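3-chlorocatechol 1,2-dioxygenase (Rhodococcus opacus, PDB 2BOY) probably cleaves the aromatic ring of catechols between the two hydroxyl-bearing carbons, using a non-haem ferric iron and molecular oxygen. Local coordinates at residues A[80-94]-A[141-153]. Numbering follows the deposited sequence.
Sequences IPGAPELSIPYTMPM and PDYLFRGKIRTDE
Backbone bonds tie the irregular segment 80-94 to strand 146-150 around a single bridge, E85 with K148. K148 N donates to P84 O at 2.9 Å, and L86 N returns a nearly straight bond to K148 O. Just before the strand, in the turn leading into it, F145 N donates to P93 O at 2.8 Å, in the carbonyl plane and on a lone pair. Proline suits P84 and P93, whose carbonyls accept these bonds while the rings pack on the other segment, P84 CD on Y143 CB and P93 CG on R146 O.

Among side-chain hydrogen bonds, the phenol of Y143 reaches P81 O at 2.7 Å, in the carbonyl plane and close to the plane of its own ring. CG lies anti to the carbonyl carbon (chi1 -65°), which lays the ring along 82-84, with CE1 beside A83 N. G82 suits the tight spot by the hydroxyl, since a beta carbon there would collide with it and would be jammed against P81 O at these backbone angles. An alanine in place of Y143 would probably leave P81 O without this donor and open a gap beside A83 where the ring had lain.

Aromatic and apolar contacts form a second group. I149 CG2 sits over the centre of one face of the Y90 ring, a CH-pi contact 3.6 Å from the ring centroid, while I88 CD1 covers the opposite face. M94 SD approaches the F145 ring obliquely, a Met-aromatic contact 4.7 Å from the centroid. G147 leaves room for L86 CD1 and M92 SD.

The guanidinium of R146 carries I80 CG1 over one face, 3.6 Å from CZ. Water 1, at its edge, accepts from NH1 and donates to I80 O; NE bonds to S134 OG and NH1 also to Y78 O.

These bonds fix the guanidinium's rotation about 4 Å from the side chain of the iron ligand Y133, consistent with a second-shell place for R146.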
loop_
_atom_site.group_PDB
_atom_site.type_symbol
_atom_site.label_atom_id
_atom_site.label_comp_id
_atom_site.label_asym_id
_atom_site.label_seq_id
_atom_site.Cartn_x
_atom_site.Cartn_y
_atom_site.Cartn_z
ATOM N N ILE A 80 -3.554 22.402 -8.009
ATOM C CA ILE A 80 -4.966 22.741 -7.955
ATOM C C ILE A 80 -5.375 23.506 -9.226
ATOM O O ILE A 80 -4.806 24.588 -9.540
ATOM C CB ILE A 80 -5.282 23.599 -6.670
ATOM C CG1 ILE A 80 -4.841 22.867 -5.364
ATOM C CG2 ILE A 80 -6.767 23.992 -6.669
ATOM C CD1 ILE A 80 -5.832 21.759 -4.809
ATOM N N PRO A 81 -6.334 22.969 -9.981
ATOM C CA PRO A 81 -6.765 23.605 -11.225
ATOM C C PRO A 81 -7.492 24.890 -10.944
ATOM O O PRO A 81 -7.951 25.112 -9.808
ATOM C CB PRO A 81 -7.760 22.575 -11.822
ATOM C CG PRO A 81 -8.326 21.897 -10.586
ATOM C CD PRO A 81 -7.067 21.703 -9.741
ATOM N N GLY A 82 -7.580 25.731 -11.968
ATOM C CA GLY A 82 -8.343 26.942 -11.853
ATOM C C GLY A 82 -7.616 28.192 -11.376
ATOM O O GLY A 82 -8.283 29.192 -11.114
ATOM N N ALA A 83 -6.295 28.157 -11.262
ATOM C CA ALA A 83 -5.555 29.369 -10.813
ATOM C C ALA A 83 -5.866 30.577 -11.691
ATOM O O ALA A 83 -6.116 30.417 -12.905
ATOM C CB ALA A 83 -4.009 29.094 -10.780
ATOM N N PRO A 84 -5.855 31.781 -11.117
ATOM C CA PRO A 84 -6.189 32.990 -11.881
ATOM C C PRO A 84 -5.201 33.271 -13.025
ATOM O O PRO A 84 -3.994 33.024 -12.911
ATOM C CB PRO A 84 -6.156 34.099 -10.820
ATOM C CG PRO A 84 -5.228 33.548 -9.740
ATOM C CD PRO A 84 -5.495 32.084 -9.709
ATOM N N GLU A 85 -5.722 33.742 -14.142
ATOM C CA GLU A 85 -4.891 34.251 -15.238
ATOM C C GLU A 85 -4.327 35.575 -14.741
ATOM O O GLU A 85 -5.084 36.484 -14.380
ATOM C CB GLU A 85 -5.735 34.505 -16.493
ATOM C CG GLU A 85 -6.804 33.434 -16.740
ATOM C CD GLU A 85 -7.417 33.495 -18.147
ATOM O OE1 GLU A 85 -7.591 34.622 -18.660
ATOM O OE2 GLU A 85 -7.713 32.411 -18.734
ATOM N N LEU A 86 -3.005 35.660 -14.642
ATOM C CA LEU A 86 -2.365 36.863 -14.080
ATOM C C LEU A 86 -2.349 37.955 -15.136
ATOM O O LEU A 86 -2.424 37.670 -16.323
ATOM C CB LEU A 86 -0.926 36.529 -13.664
ATOM C CG LEU A 86 -0.785 35.383 -12.671
ATOM C CD1 LEU A 86 0.694 35.187 -12.259
ATOM C CD2 LEU A 86 -1.649 35.578 -11.442
ATOM N N SER A 87 -2.238 39.206 -14.720
ATOM C CA SER A 87 -2.190 40.292 -15.699
ATOM C C SER A 87 -0.814 40.945 -15.682
ATOM O O SER A 87 -0.103 40.934 -14.653
ATOM C CB SER A 87 -3.257 41.337 -15.354
ATOM O OG SER A 87 -3.139 41.707 -13.972
ATOM N N ILE A 88 -0.436 41.526 -16.824
ATOM C CA ILE A 88 0.862 42.174 -16.968
ATOM C C ILE A 88 0.929 43.371 -16.024
ATOM O O ILE A 88 -0.037 44.150 -15.980
ATOM C CB ILE A 88 1.028 42.603 -18.441
ATOM C CG1 ILE A 88 1.249 41.367 -19.345
ATOM C CG2 ILE A 88 2.069 43.757 -18.570
ATOM C CD1 ILE A 88 2.570 40.593 -19.113
ATOM N N PRO A 89 2.008 43.554 -15.238
ATOM C CA PRO A 89 3.187 42.675 -15.192
ATOM C C PRO A 89 2.906 41.511 -14.247
ATOM O O PRO A 89 2.469 41.698 -13.118
ATOM C CB PRO A 89 4.271 43.593 -14.594
ATOM C CG PRO A 89 3.520 44.477 -13.674
ATOM C CD PRO A 89 2.147 44.684 -14.293
ATOM N N TYR A 90 3.115 40.307 -14.758
ATOM C CA TYR A 90 2.769 39.084 -14.059
ATOM C C TYR A 90 3.372 39.002 -12.686
ATOM O O TYR A 90 4.605 39.041 -12.528
ATOM C CB TYR A 90 3.289 37.903 -14.872
ATOM C CG TYR A 90 2.619 37.707 -16.209
ATOM C CD1 TYR A 90 3.335 37.175 -17.284
ATOM C CD2 TYR A 90 1.244 37.964 -16.375
ATOM C CE1 TYR A 90 2.717 36.899 -18.496
ATOM C CE2 TYR A 90 0.611 37.700 -17.603
ATOM C CZ TYR A 90 1.367 37.168 -18.654
ATOM O OH TYR A 90 0.795 36.878 -19.879
ATOM N N THR A 91 2.490 38.851 -11.715
ATOM C CA THR A 91 2.839 38.758 -10.297
ATOM C C THR A 91 2.026 37.652 -9.637
ATOM O O THR A 91 0.768 37.650 -9.710
ATOM C CB THR A 91 2.516 40.117 -9.622
ATOM O OG1 THR A 91 3.260 41.156 -10.283
ATOM C CG2 THR A 91 3.012 40.107 -8.181
ATOM N N MET A 92 2.703 36.695 -9.002
ATOM C CA MET A 92 2.009 35.606 -8.330
ATOM C C MET A 92 1.136 36.159 -7.196
ATOM O O MET A 92 1.523 37.189 -6.593
ATOM C CB MET A 92 3.011 34.592 -7.750
ATOM C CG MET A 92 3.839 33.795 -8.828
ATOM S SD MET A 92 2.774 32.781 -9.886
ATOM C CE MET A 92 2.431 31.405 -8.815
ATOM N N PRO A 93 -0.030 35.544 -6.943
ATOM C CA PRO A 93 -0.925 36.022 -5.872
ATOM C C PRO A 93 -0.257 35.952 -4.513
ATOM O O PRO A 93 0.193 34.868 -4.088
ATOM C CB PRO A 93 -2.166 35.123 -5.992
ATOM C CG PRO A 93 -2.196 34.719 -7.503
ATOM C CD PRO A 93 -0.663 34.468 -7.756
ATOM N N MET A 94 -0.094 37.142 -3.896
ATOM C CA MET A 94 0.631 37.253 -2.645
ATOM C C MET A 94 -0.134 38.204 -1.713
ATOM O O MET A 94 -0.860 39.084 -2.176
ATOM C CB MET A 94 2.027 37.838 -2.917
ATOM C CG MET A 94 2.927 36.867 -3.615
ATOM S SD MET A 94 4.568 37.461 -3.884
ATOM C CE MET A 94 4.303 38.497 -5.278
ATOM N N PRO A 141 -4.994 32.194 1.872
ATOM C CA PRO A 141 -5.955 32.628 0.855
ATOM C C PRO A 141 -5.966 31.643 -0.309
ATOM O O PRO A 141 -4.874 31.183 -0.707
ATOM C CB PRO A 141 -5.394 33.979 0.382
ATOM C CG PRO A 141 -4.612 34.507 1.557
ATOM C CD PRO A 141 -3.992 33.245 2.164
ATOM N N ASP A 142 -7.160 31.313 -0.809
ATOM C CA ASP A 142 -7.273 30.453 -2.007
ATOM C C ASP A 142 -6.454 31.009 -3.159
ATOM O O ASP A 142 -6.553 32.207 -3.481
ATOM C CB ASP A 142 -8.727 30.383 -2.482
ATOM C CG ASP A 142 -9.638 29.600 -1.522
ATOM O OD1 ASP A 142 -9.159 28.887 -0.608
ATOM O OD2 ASP A 142 -10.872 29.613 -1.694
ATOM N N TYR A 143 -5.687 30.132 -3.796
ATOM C CA TYR A 143 -4.801 30.458 -4.917
ATOM C C TYR A 143 -3.617 31.358 -4.554
ATOM O O TYR A 143 -2.982 31.914 -5.447
ATOM C CB TYR A 143 -5.546 31.011 -6.145
ATOM C CG TYR A 143 -6.493 29.982 -6.796
ATOM C CD1 TYR A 143 -5.999 28.813 -7.372
ATOM C CD2 TYR A 143 -7.885 30.198 -6.827
ATOM C CE1 TYR A 143 -6.860 27.876 -7.956
ATOM C CE2 TYR A 143 -8.768 29.257 -7.437
ATOM C CZ TYR A 143 -8.243 28.105 -7.969
ATOM O OH TYR A 143 -9.091 27.187 -8.567
ATOM N N LEU A 144 -3.279 31.461 -3.271
ATOM C CA LEU A 144 -2.018 32.141 -2.967
ATOM C C LEU A 144 -0.938 31.351 -3.729
ATOM O O LEU A 144 -0.941 30.109 -3.656
ATOM C CB LEU A 144 -1.695 32.068 -1.495
ATOM C CG LEU A 144 -0.656 33.088 -1.027
ATOM C CD1 LEU A 144 -1.386 34.484 -0.990
ATOM C CD2 LEU A 144 -0.127 32.678 0.304
ATOM N N PHE A 145 -0.026 32.047 -4.408
ATOM C CA PHE A 145 1.137 31.413 -5.058
ATOM C C PHE A 145 0.729 30.339 -6.073
ATOM O O PHE A 145 1.438 29.361 -6.257
ATOM C CB PHE A 145 2.136 30.838 -4.040
ATOM C CG PHE A 145 2.978 31.903 -3.391
ATOM C CD1 PHE A 145 2.827 32.192 -2.024
ATOM C CD2 PHE A 145 3.825 32.681 -4.166
ATOM C CE1 PHE A 145 3.581 33.226 -1.450
ATOM C CE2 PHE A 145 4.602 33.705 -3.605
ATOM C CZ PHE A 145 4.468 33.971 -2.236
ATOM N N ARG A 146 -0.372 30.608 -6.770
ATOM C CA ARG A 146 -0.822 29.792 -7.908
ATOM C C ARG A 146 -1.293 30.736 -8.999
ATOM O O ARG A 146 -2.136 31.626 -8.744
ATOM C CB ARG A 146 -1.998 28.910 -7.448
ATOM C CG ARG A 146 -1.638 27.902 -6.353
ATOM C CD ARG A 146 -2.809 27.034 -5.845
ATOM N NE ARG A 146 -2.412 26.114 -4.781
ATOM C CZ ARG A 146 -1.882 24.896 -4.957
ATOM N NH1 ARG A 146 -1.629 24.404 -6.198
ATOM N NH2 ARG A 146 -1.603 24.155 -3.885
ATOM N N GLY A 147 -0.792 30.561 -10.235
ATOM C CA GLY A 147 -1.198 31.457 -11.308
ATOM C C GLY A 147 -0.963 30.893 -12.697
ATOM O O GLY A 147 -0.089 30.020 -12.887
ATOM N N LYS A 148 -1.684 31.448 -13.658
ATOM C CA LYS A 148 -1.502 31.100 -15.062
ATOM C C LYS A 148 -0.991 32.319 -15.820
ATOM O O LYS A 148 -1.509 33.421 -15.651
ATOM C CB LYS A 148 -2.823 30.666 -15.676
ATOM C CG LYS A 148 -3.345 29.374 -15.068
ATOM C CD LYS A 148 -4.712 29.093 -15.574
ATOM C CE LYS A 148 -5.165 27.700 -15.198
ATOM N NZ LYS A 148 -6.433 27.496 -15.887
ATOM N N ILE A 149 -0.005 32.092 -16.678
ATOM C CA ILE A 149 0.549 33.122 -17.546
ATOM C C ILE A 149 0.694 32.563 -18.961
ATOM O O ILE A 149 0.488 31.348 -19.199
ATOM C CB ILE A 149 1.910 33.534 -17.027
ATOM C CG1 ILE A 149 2.731 32.283 -16.794
ATOM C CG2 ILE A 149 1.762 34.267 -15.680
ATOM C CD1 ILE A 149 4.190 32.513 -16.683
ATOM N N ARG A 150 1.006 33.454 -19.894
ATOM C CA ARG A 150 1.122 33.094 -21.309
ATOM C C ARG A 150 2.445 33.647 -21.801
ATOM O O ARG A 150 2.810 34.747 -21.387
ATOM C CB ARG A 150 0.019 33.778 -22.125
ATOM C CG ARG A 150 -1.390 33.234 -21.931
ATOM C CD ARG A 150 -2.421 34.153 -22.606
ATOM N NE ARG A 150 -3.503 33.452 -23.311
ATOM C CZ ARG A 150 -3.460 33.097 -24.592
ATOM N NH1 ARG A 150 -2.369 33.314 -25.315
ATOM N NH2 ARG A 150 -4.508 32.499 -25.150
ATOM N N THR A 151 3.145 32.949 -22.702
ATOM C CA THR A 151 4.292 33.566 -23.366
ATOM C C THR A 151 3.778 34.614 -24.343
ATOM O O THR A 151 2.654 34.460 -24.903
ATOM C CB THR A 151 5.155 32.557 -24.146
ATOM O OG1 THR A 151 4.346 31.813 -25.090
ATOM C CG2 THR A 151 5.768 31.508 -23.178
ATOM N N ASP A 152 4.615 35.625 -24.574
ATOM C CA ASP A 152 4.288 36.712 -25.495
ATOM C C ASP A 152 4.695 36.325 -26.917
ATOM O O ASP A 152 5.030 35.153 -27.159
ATOM C CB ASP A 152 4.934 38.032 -25.019
ATOM C CG ASP A 152 6.451 38.010 -25.021
ATOM O OD1 ASP A 152 7.123 37.188 -25.742
ATOM O OD2 ASP A 152 7.093 38.829 -24.291
ATOM N N GLU A 153 4.683 37.281 -27.851
ATOM C CA GLU A 153 5.111 37.036 -29.252
ATOM C C GLU A 153 6.533 36.541 -29.380
ATOM O O GLU A 153 6.932 35.942 -30.395
ATOM C CB GLU A 153 5.057 38.356 -30.035
ATOM C CG GLU A 153 3.642 38.781 -30.319
ATOM C CD GLU A 153 3.596 39.976 -31.269
ATOM O OE1 GLU A 153 4.657 40.584 -31.665
ATOM O OE2 GLU A 153 2.466 40.281 -31.622
HETATM O O HOH W 1 -2.284 25.234 -8.748
HETATM O O HOH W 2 -2.739 34.924 -17.779
HETATM O O HOH W 3 2.282 37.385 -22.130
#